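Local coordinates for protein HTH-type transcriptional regulator AscG (Escherichia coli, PDB 3BRQ) that represses transcription of the cryptic asc operon as a DNA-binding regulator of the LacI family, at residues Q20-V25 with C78-I83; N173-A178 with R197-S202; S250-V255 with K284-D289. All blocks are in the same frame, centred on the assembly; numbering follows the deposited sequence.

Interaction 1: residues Q20-V25 with C78-I83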
loop_
_atom_site.group_PDB
_atom_site.type_symbol
_atom_site.label_atom_id
_atom_site.label_comp_id
_atom_site.label_asym_id
_atom_site.label_seq_id
_atom_site.Cartn_x
_atom_site.Cartn_y
_atom_site.Cartn_z
ATOM N N GLN B 20 21.200 0.380 19.842
ATOM C CA GLN B 20 21.363 1.269 18.707
ATOM C C GLN B 20 20.050 1.371 17.957
ATOM O O GLN B 20 19.317 0.380 17.836
ATOM C CB GLN B 20 22.412 0.735 17.755
ATOM C CG GLN B 20 23.820 1.031 18.166
ATOM C CD GLN B 20 24.799 0.500 17.154
ATOM O OE1 GLN B 20 24.469 -0.399 16.365
ATOM N NE2 GLN B 20 26.007 1.056 17.149
ATOM N N THR B 21 19.754 2.567 17.467
ATOM C CA THR B 21 18.473 2.799 16.827
ATOM C C THR B 21 18.726 3.259 15.395
ATOM O O THR B 21 19.600 4.103 15.184
ATOM C CB THR B 21 17.696 3.841 17.643
ATOM O OG1 THR B 21 17.363 3.274 18.920
ATOM C CG2 THR B 21 16.424 4.272 16.943
ATOM N N LEU B 22 17.991 2.693 14.432
ATOM C CA LEU B 22 18.024 3.146 13.041
ATOM C C LEU B 22 16.813 4.028 12.746
ATOM O O LEU B 22 15.650 3.630 12.924
ATOM C CB LEU B 22 17.980 1.961 12.063
ATOM C CG LEU B 22 19.223 1.468 11.353
ATOM C CD1 LEU B 22 19.019 0.054 10.845
ATOM C CD2 LEU B 22 19.540 2.429 10.155
ATOM N N GLY B 23 17.088 5.230 12.281
ATOM C CA GLY B 23 16.038 6.194 11.981
ATOM C C GLY B 23 15.681 6.220 10.515
ATOM O O GLY B 23 16.577 6.285 9.625
ATOM N N LEU B 24 14.381 6.222 10.226
ATOM C CA LEU B 24 13.899 6.327 8.846
ATOM C C LEU B 24 13.076 7.601 8.690
ATOM O O LEU B 24 12.226 7.888 9.541
ATOM C CB LEU B 24 13.004 5.135 8.496
ATOM C CG LEU B 24 13.660 3.815 8.093
ATOM C CD1 LEU B 24 15.064 3.604 8.655
ATOM C CD2 LEU B 24 12.728 2.630 8.439
ATOM N N VAL B 25 13.319 8.360 7.608
ATOM C CA VAL B 25 12.512 9.581 7.335
ATOM C C VAL B 25 11.873 9.336 5.949
ATOM O O VAL B 25 12.594 9.081 4.990
ATOM C CB VAL B 25 13.375 10.897 7.245
ATOM C CG1 VAL B 25 12.477 12.090 6.820
ATOM C CG2 VAL B 25 13.936 11.235 8.573
ATOM N N CYS B 78 18.916 8.674 17.429
ATOM C CA CYS B 78 19.187 7.697 16.370
ATOM C C CYS B 78 20.665 7.697 15.997
ATOM O O CYS B 78 21.281 8.750 15.829
ATOM C CB CYS B 78 18.342 7.952 15.123
ATOM S SG CYS B 78 16.624 7.610 15.447
ATOM N N ASP B 79 21.216 6.501 15.846
ATOM C CA ASP B 79 22.647 6.305 15.564
ATOM C C ASP B 79 22.986 6.386 14.064
ATOM O O ASP B 79 24.093 6.734 13.707
ATOM C CB ASP B 79 23.078 4.966 16.159
ATOM C CG ASP B 79 22.754 4.874 17.662
ATOM O OD1 ASP B 79 23.553 5.405 18.440
ATOM O OD2 ASP B 79 21.682 4.347 18.056
ATOM N N ALA B 80 22.006 6.074 13.205
ATOM C CA ALA B 80 22.112 6.181 11.750
ATOM C C ALA B 80 20.762 6.584 11.161
ATOM O O ALA B 80 19.695 6.219 11.712
ATOM C CB ALA B 80 22.511 4.845 11.162
ATOM N N ILE B 81 20.793 7.274 10.011
ATOM C CA ILE B 81 19.530 7.688 9.369
ATOM C C ILE B 81 19.438 7.189 7.916
ATOM O O ILE B 81 20.416 7.263 7.157
ATOM C CB ILE B 81 19.385 9.231 9.423
ATOM C CG1 ILE B 81 19.547 9.737 10.866
ATOM C CG2 ILE B 81 18.016 9.737 8.806
ATOM C CD1 ILE B 81 18.256 9.503 11.667
HETATM N N MSE B 82 18.280 6.677 7.524
HETATM C CA MSE B 82 17.986 6.479 6.088
HETATM C C MSE B 82 16.972 7.538 5.710
HETATM O O MSE B 82 15.873 7.537 6.249
HETATM C CB MSE B 82 17.376 5.103 5.798
HETATM C CG MSE B 82 17.067 4.908 4.249
HETATM SE SE MSE B 82 15.644 3.662 3.890
HETATM C CE MSE B 82 14.144 4.858 4.421
ATOM N N ILE B 83 17.324 8.441 4.779
ATOM C CA ILE B 83 16.326 9.425 4.315
ATOM C C ILE B 83 15.755 8.976 2.951
ATOM O O ILE B 83 16.501 8.661 2.048
ATOM C CB ILE B 83 16.882 10.880 4.333
ATOM C CG1 ILE B 83 15.976 11.879 3.598
ATOM C CG2 ILE B 83 18.233 10.978 3.675
ATOM C CD1 ILE B 83 14.719 12.260 4.420
#

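Interaction 2: residues N173-A178 with R197-S202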
loop_
_atom_site.group_PDB
_atom_site.type_symbol
_atom_site.label_atom_id
_atom_site.label_comp_id
_atom_site.label_asym_id
_atom_site.label_seq_id
_atom_site.Cartn_x
_atom_site.Cartn_y
_atom_site.Cartn_z
ATOM N N ASN B 173 5.479 14.340 -29.353
ATOM C CA ASN B 173 4.177 15.024 -29.449
ATOM C C ASN B 173 3.533 15.078 -28.079
ATOM O O ASN B 173 3.078 14.030 -27.552
ATOM C CB ASN B 173 3.246 14.317 -30.469
ATOM C CG ASN B 173 1.852 15.027 -30.632
ATOM O OD1 ASN B 173 1.563 16.013 -29.990
ATOM N ND2 ASN B 173 1.020 14.490 -31.485
ATOM N N GLU B 174 3.511 16.251 -27.449
ATOM C CA GLU B 174 2.872 16.296 -26.086
ATOM C C GLU B 174 1.392 15.921 -26.021
ATOM O O GLU B 174 0.852 15.707 -24.910
ATOM C CB GLU B 174 3.122 17.610 -25.341
ATOM C CG GLU B 174 4.573 18.095 -25.451
ATOM C CD GLU B 174 5.332 17.945 -24.176
ATOM O OE1 GLU B 174 4.748 17.483 -23.168
ATOM O OE2 GLU B 174 6.536 18.298 -24.184
ATOM N N LYS B 175 0.717 15.824 -27.176
ATOM C CA LYS B 175 -0.678 15.374 -27.145
ATOM C C LYS B 175 -0.790 13.928 -26.736
ATOM O O LYS B 175 -1.865 13.483 -26.325
ATOM C CB LYS B 175 -1.427 15.662 -28.463
ATOM C CG LYS B 175 -1.713 17.182 -28.622
ATOM C CD LYS B 175 -2.422 17.532 -29.968
ATOM C CE LYS B 175 -3.568 16.569 -30.199
ATOM N NZ LYS B 175 -4.716 17.043 -31.075
ATOM N N LEU B 176 0.315 13.192 -26.874
ATOM C CA LEU B 176 0.362 11.817 -26.401
ATOM C C LEU B 176 0.744 11.690 -24.920
ATOM O O LEU B 176 0.863 10.607 -24.441
ATOM C CB LEU B 176 1.289 10.950 -27.257
ATOM C CG LEU B 176 0.738 10.644 -28.675
ATOM C CD1 LEU B 176 1.839 10.055 -29.571
ATOM C CD2 LEU B 176 -0.474 9.680 -28.560
ATOM N N ILE B 177 1.030 12.794 -24.243
ATOM C CA ILE B 177 1.393 12.739 -22.816
ATOM C C ILE B 177 0.229 13.301 -22.018
ATOM O O ILE B 177 -0.227 14.435 -22.266
ATOM C CB ILE B 177 2.670 13.588 -22.496
ATOM C CG1 ILE B 177 3.919 12.999 -23.226
ATOM C CG2 ILE B 177 2.904 13.615 -20.982
ATOM C CD1 ILE B 177 5.068 14.003 -23.421
ATOM N N ALA B 178 -0.240 12.530 -21.060
ATOM C CA ALA B 178 -1.362 12.939 -20.212
ATOM C C ALA B 178 -0.806 13.020 -18.784
ATOM O O ALA B 178 -0.189 12.052 -18.303
ATOM C CB ALA B 178 -2.465 11.874 -20.288
ATOM N N ARG B 197 -8.574 13.624 -27.461
ATOM C CA ARG B 197 -7.530 14.408 -28.237
ATOM C C ARG B 197 -7.383 13.936 -29.690
ATOM O O ARG B 197 -6.983 14.719 -30.560
ATOM C CB ARG B 197 -6.162 14.424 -27.555
ATOM C CG ARG B 197 -6.047 15.346 -26.358
ATOM C CD ARG B 197 -4.641 15.211 -25.805
ATOM N NE ARG B 197 -4.469 15.996 -24.571
ATOM C CZ ARG B 197 -3.494 15.778 -23.696
ATOM N NH1 ARG B 197 -2.652 14.791 -23.885
ATOM N NH2 ARG B 197 -3.350 16.567 -22.652
ATOM N N GLY B 198 -7.708 12.675 -29.943
ATOM C CA GLY B 198 -7.732 12.092 -31.302
ATOM C C GLY B 198 -6.406 11.615 -31.884
ATOM O O GLY B 198 -6.366 11.051 -32.970
ATOM N N ALA B 199 -5.304 11.859 -31.196
ATOM C CA ALA B 199 -3.985 11.490 -31.709
ATOM C C ALA B 199 -3.848 9.964 -31.547
ATOM O O ALA B 199 -4.137 9.423 -30.486
ATOM C CB ALA B 199 -2.892 12.291 -30.937
ATOM N N LYS B 200 -3.514 9.253 -32.620
ATOM C CA LYS B 200 -3.546 7.791 -32.575
ATOM C C LYS B 200 -2.400 7.228 -31.728
ATOM O O LYS B 200 -1.264 7.752 -31.739
ATOM C CB LYS B 200 -3.441 7.210 -33.987
ATOM C CG LYS B 200 -4.765 7.000 -34.690
ATOM C CD LYS B 200 -5.324 5.581 -34.332
ATOM C CE LYS B 200 -6.724 5.283 -34.912
ATOM N NZ LYS B 200 -6.777 5.536 -36.403
ATOM N N PHE B 201 -2.668 6.150 -31.004
ATOM C CA PHE B 201 -1.577 5.460 -30.371
ATOM C C PHE B 201 -1.833 3.939 -30.333
ATOM O O PHE B 201 -2.995 3.523 -30.191
ATOM C CB PHE B 201 -1.302 6.081 -28.972
ATOM C CG PHE B 201 -2.504 6.062 -28.023
ATOM C CD1 PHE B 201 -2.670 5.011 -27.150
ATOM C CD2 PHE B 201 -3.439 7.114 -28.023
ATOM C CE1 PHE B 201 -3.732 4.964 -26.302
ATOM C CE2 PHE B 201 -4.538 7.089 -27.171
ATOM C CZ PHE B 201 -4.673 6.011 -26.303
ATOM N N SER B 202 -0.768 3.129 -30.431
ATOM C CA SER B 202 -0.857 1.652 -30.333
ATOM C C SER B 202 -0.418 1.096 -28.971
ATOM O O SER B 202 -0.680 -0.073 -28.642
ATOM C CB SER B 202 -0.103 0.932 -31.493
ATOM O OG SER B 202 1.317 1.145 -31.451
#

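Interaction 3: residues S250-V255 with K284-D289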
loop_
_atom_site.group_PDB
_atom_site.type_symbol
_atom_site.label_atom_id
_atom_site.label_comp_id
_atom_site.label_asym_id
_atom_site.label_seq_id
_atom_site.Cartn_x
_atom_site.Cartn_y
_atom_site.Cartn_z
ATOM N N SER B 250 4.422 -5.069 -16.307
ATOM C CA SER B 250 4.875 -4.049 -15.360
ATOM C C SER B 250 6.379 -4.096 -15.086
ATOM O O SER B 250 6.978 -5.149 -15.065
ATOM C CB SER B 250 4.141 -4.152 -14.036
ATOM O OG SER B 250 4.382 -2.970 -13.243
ATOM N N VAL B 251 6.960 -2.927 -14.881
ATOM C CA VAL B 251 8.341 -2.794 -14.508
ATOM C C VAL B 251 8.515 -3.077 -13.003
ATOM O O VAL B 251 7.984 -2.376 -12.168
ATOM C CB VAL B 251 8.902 -1.365 -14.912
ATOM C CG1 VAL B 251 10.294 -1.204 -14.449
ATOM C CG2 VAL B 251 8.869 -1.212 -16.415
ATOM N N LYS B 252 9.288 -4.115 -12.671
ATOM C CA LYS B 252 9.584 -4.437 -11.292
ATOM C C LYS B 252 10.873 -3.773 -10.816
ATOM O O LYS B 252 11.910 -3.865 -11.481
ATOM C CB LYS B 252 9.683 -5.953 -11.089
ATOM C CG LYS B 252 9.843 -6.371 -9.618
ATOM C CD LYS B 252 9.819 -7.882 -9.556
ATOM C CE LYS B 252 9.606 -8.362 -8.120
ATOM N NZ LYS B 252 10.884 -8.403 -7.353
ATOM N N ILE B 253 10.760 -3.092 -9.675
ATOM C CA ILE B 253 11.871 -2.428 -8.981
ATOM C C ILE B 253 12.349 -3.413 -7.919
ATOM O O ILE B 253 11.527 -3.994 -7.205
ATOM C CB ILE B 253 11.414 -1.039 -8.342
ATOM C CG1 ILE B 253 10.663 -0.166 -9.381
ATOM C CG2 ILE B 253 12.584 -0.238 -7.688
ATOM C CD1 ILE B 253 11.457 0.241 -10.667
ATOM N N PRO B 254 13.686 -3.600 -7.810
ATOM C CA PRO B 254 14.274 -4.460 -6.797
ATOM C C PRO B 254 14.227 -3.801 -5.399
ATOM O O PRO B 254 15.258 -3.614 -4.743
ATOM C CB PRO B 254 15.703 -4.643 -7.281
ATOM C CG PRO B 254 16.010 -3.376 -8.057
ATOM C CD PRO B 254 14.713 -2.942 -8.663
ATOM N N VAL B 255 13.027 -3.463 -4.952
ATOM C CA VAL B 255 12.846 -2.826 -3.645
ATOM C C VAL B 255 13.567 -3.582 -2.528
ATOM O O VAL B 255 14.372 -3.006 -1.803
ATOM C CB VAL B 255 11.312 -2.666 -3.290
ATOM C CG1 VAL B 255 11.109 -2.201 -1.838
ATOM C CG2 VAL B 255 10.678 -1.700 -4.215
ATOM N N LYS B 284 13.203 -4.490 -14.085
ATOM C CA LYS B 284 13.010 -5.391 -15.222
ATOM C C LYS B 284 11.541 -5.317 -15.598
ATOM O O LYS B 284 10.696 -5.336 -14.725
ATOM C CB LYS B 284 13.358 -6.851 -14.866
ATOM C CG LYS B 284 12.984 -7.237 -13.432
ATOM C CD LYS B 284 13.015 -8.774 -13.122
ATOM C CE LYS B 284 12.897 -8.992 -11.589
ATOM N NZ LYS B 284 12.073 -10.176 -11.103
ATOM N N LEU B 285 11.252 -5.201 -16.885
ATOM C CA LEU B 285 9.879 -5.225 -17.370
ATOM C C LEU B 285 9.402 -6.686 -17.303
ATOM O O LEU B 285 10.093 -7.607 -17.784
ATOM C CB LEU B 285 9.789 -4.693 -18.801
ATOM C CG LEU B 285 8.419 -4.957 -19.424
ATOM C CD1 LEU B 285 7.326 -4.140 -18.701
ATOM C CD2 LEU B 285 8.467 -4.615 -20.890
ATOM N N ILE B 286 8.285 -6.904 -16.631
ATOM C CA ILE B 286 7.692 -8.222 -16.589
ATOM C C ILE B 286 6.631 -8.261 -17.665
ATOM O O ILE B 286 5.676 -7.482 -17.623
ATOM C CB ILE B 286 7.114 -8.534 -15.208
ATOM C CG1 ILE B 286 8.230 -8.346 -14.160
ATOM C CG2 ILE B 286 6.466 -9.968 -15.199
ATOM C CD1 ILE B 286 8.385 -9.420 -13.125
ATOM N N ARG B 287 6.798 -9.163 -18.627
ATOM C CA ARG B 287 5.965 -9.188 -19.821
ATOM C C ARG B 287 4.787 -10.077 -19.622
ATOM O O ARG B 287 4.975 -11.262 -19.359
ATOM C CB ARG B 287 6.776 -9.671 -21.022
ATOM C CG ARG B 287 7.772 -8.624 -21.457
ATOM C CD ARG B 287 8.851 -9.192 -22.386
ATOM N NE ARG B 287 10.015 -8.313 -22.300
ATOM C CZ ARG B 287 11.015 -8.469 -21.437
ATOM N NH1 ARG B 287 11.038 -9.507 -20.610
ATOM N NH2 ARG B 287 12.002 -7.582 -21.412
ATOM N N ARG B 288 3.580 -9.505 -19.714
ATOM C CA ARG B 288 2.342 -10.265 -19.473
ATOM C C ARG B 288 1.386 -9.991 -20.628
ATOM O O ARG B 288 1.753 -9.318 -21.619
ATOM C CB ARG B 288 1.713 -9.918 -18.098
ATOM C CG ARG B 288 2.679 -9.918 -16.900
ATOM C CD ARG B 288 1.902 -10.152 -15.582
ATOM N NE ARG B 288 2.769 -10.470 -14.441
ATOM C CZ ARG B 288 3.347 -9.589 -13.614
ATOM N NH1 ARG B 288 3.194 -8.289 -13.786
ATOM N NH2 ARG B 288 4.097 -10.033 -12.593
ATOM N N ASP B 289 0.158 -10.446 -20.497
ATOM C CA ASP B 289 -0.770 -10.444 -21.611
ATOM C C ASP B 289 -1.169 -9.062 -22.133
ATOM O O ASP B 289 -1.687 -9.023 -23.238
ATOM C CB ASP B 289 -2.035 -11.223 -21.241
ATOM C CG ASP B 289 -1.790 -12.721 -21.185
ATOM O OD1 ASP B 289 -0.795 -13.180 -21.804
ATOM O OD2 ASP B 289 -2.573 -13.421 -20.511
#

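Interaction 1: residues Q20-V25 with C78-I83
D79 turns its carboxylate across the end of the Q20-V25 segment and meets the backbone rather than a side-chain donor: T21 N gives its hydrogen to D79 OD2 at 2.7 Å, on the anti lone pair, in a nearly straight bond. In return D79 N bonds T21 O at 3.0 Å, so one residue grips both the N-H and the carbonyl of T21. The side chain reaches T21 N because CG is anti to the carbonyl carbon of D79 (chi1 -55°). The Q20 chain runs roughly perpendicular to that of D79, touching OD2 with its methylenes, while its OE1 is taken by R52. With D79 cut back to an alanine, T21 N is likely to lose its acceptor and the Q20 methylenes the carboxylate they lie against. Further along, the bridges L22-A80, G23-I81, L24-M82 and V25-I83 are all parallel, and the strand axes lie 4.7 Å apart at 21°. These are two neighbouring strands of the parallel sheet in the N-terminal Rossmann-like subdomain of a LacI-type regulator. G23 N bonds A80 O at 2.8 Å and G23 O receives M82 N, both nearly straight. C78 SG and I81 CD1 both approach G23 CA, and a beta carbon there would collide with the isoleucine methyl. On the same face V25 and I83 run alongside one another in a common direction; I83 CD1 presses on V25 CG1 at 3.3 Å, tighter than usual contact, and helix 63-75 covers this side. On the other face the chain of selenomethionine M82, bent at chi3 (75°), brings CE to 3.8 Å from L24 CG, while L22 CD2 meets A80 CB at 4.0 Å beneath helix 255-270.

Interaction 2: residues N173-A178 with R197-S202
K175 and L176 meet R197, A199 and F201 at an edge of the mixed sheet in the periplasmic-binding-protein-like domain, where the turn leading into edge strand 177-178 packs against the end of helix 184-197 and the loop that follows it. The first segment opens with an Asx turn: N173 OD1 accepts K175 N at 2.9 Å, the donor standing above the carbonyl plane. A 3-10 segment follows, 174-176, with L176 N bonded to N173 O and I177 N to E174 O. K175 takes part twice. Its side chain, bent at chi3 (47°), carries NZ to R197 O, a long hydrogen bond of 3.3 Å, while its own carbonyl receives R197 NH1. L176 brings CD2 against F201 CB, 3.7 Å away; the same methyl lies 3.8 Å from K200 O and 4.3 Å from A199 CB. The leucine and phenylalanine side chains pass one another in antiparallel fashion, and F201 is backed by L194 and L195 of helix 184-197. The CB of I177 is directed away from the other segment; its side chain touches Y161 of helix 152-167, and what it contributes here is its carbonyl. A178 continues the strand, bonding through its backbone to F144 and T146. The arginine chain, extended from CG to NE, carries the guanidinium to the 3-10 turn, where one nitrogen donates to two carbonyls. R197 NH1 lies 2.9 Å from K175 O, which is tilted 20° out of the guanidinium plane, and the same NH1 lies 2.9 Å from I177 O, which sits in that plane.

Interaction 3: residues S250-V255 with K284-D289
S250-K252 and K284-I286 run antiparallel with a marked twist, their axes 4.4 Å apart at closest and 140° between directions. S250-I286 and K252-K284 are hydrogen-bonded pairs flanking the non-hydrogen-bonded pair V251-L285, whose CA atoms approach to 4.1 Å. I286 N reaches S250 O at 2.7 Å and S250 N bonds I286 O at 3.0 Å; K252 N donates to K284 O at 2.8 Å. Strand 284-286 is the edge strand of the mixed sheet in the periplasmic-binding-protein-like domain, and this is the sheet's one antiparallel junction. On one face the V251 and L285 side chains are set roughly perpendicular, CG2 of V251 meeting CD1 of L285 at 4.0 Å beside helix 123-136. The other face carries the two lysines, running alongside in a common direction: K284 NZ lies 3.6 Å from K252 CD, and the two NZ atoms are 4.3 Å apart. K252 also touches D237, whose negative charge may partly offset these like charges. I286 CD1 touches K252 CD too, while I286 CG2 sits over the centre of one guanidinium face of R288, which forms a salt bridge with D237. S250 OG is hydrogen-bonded to D209 and to D237 N.

In the fold
From the N terminus, interaction 1 comes first: 20-25 pairs with 78-83 after an excursion of 52 residues through strand 53-60 and helices 36-49 and 63-75, all in the N-terminal part. The chain later enters the second sheet, where interaction 2 closes the short loop round helix 184-197, and interaction 3 closes a third round helix 255-270. The three loops follow in series; none nests or crosses. Interactions 2 and 3 lie at the two outermost strands of the same mixed sheet, their centres 24 Å apart. Helix 255-270, within the loop of interaction 3, packs on L22 and M82 of interaction 1, tying the C-terminal chain back to the first sheet.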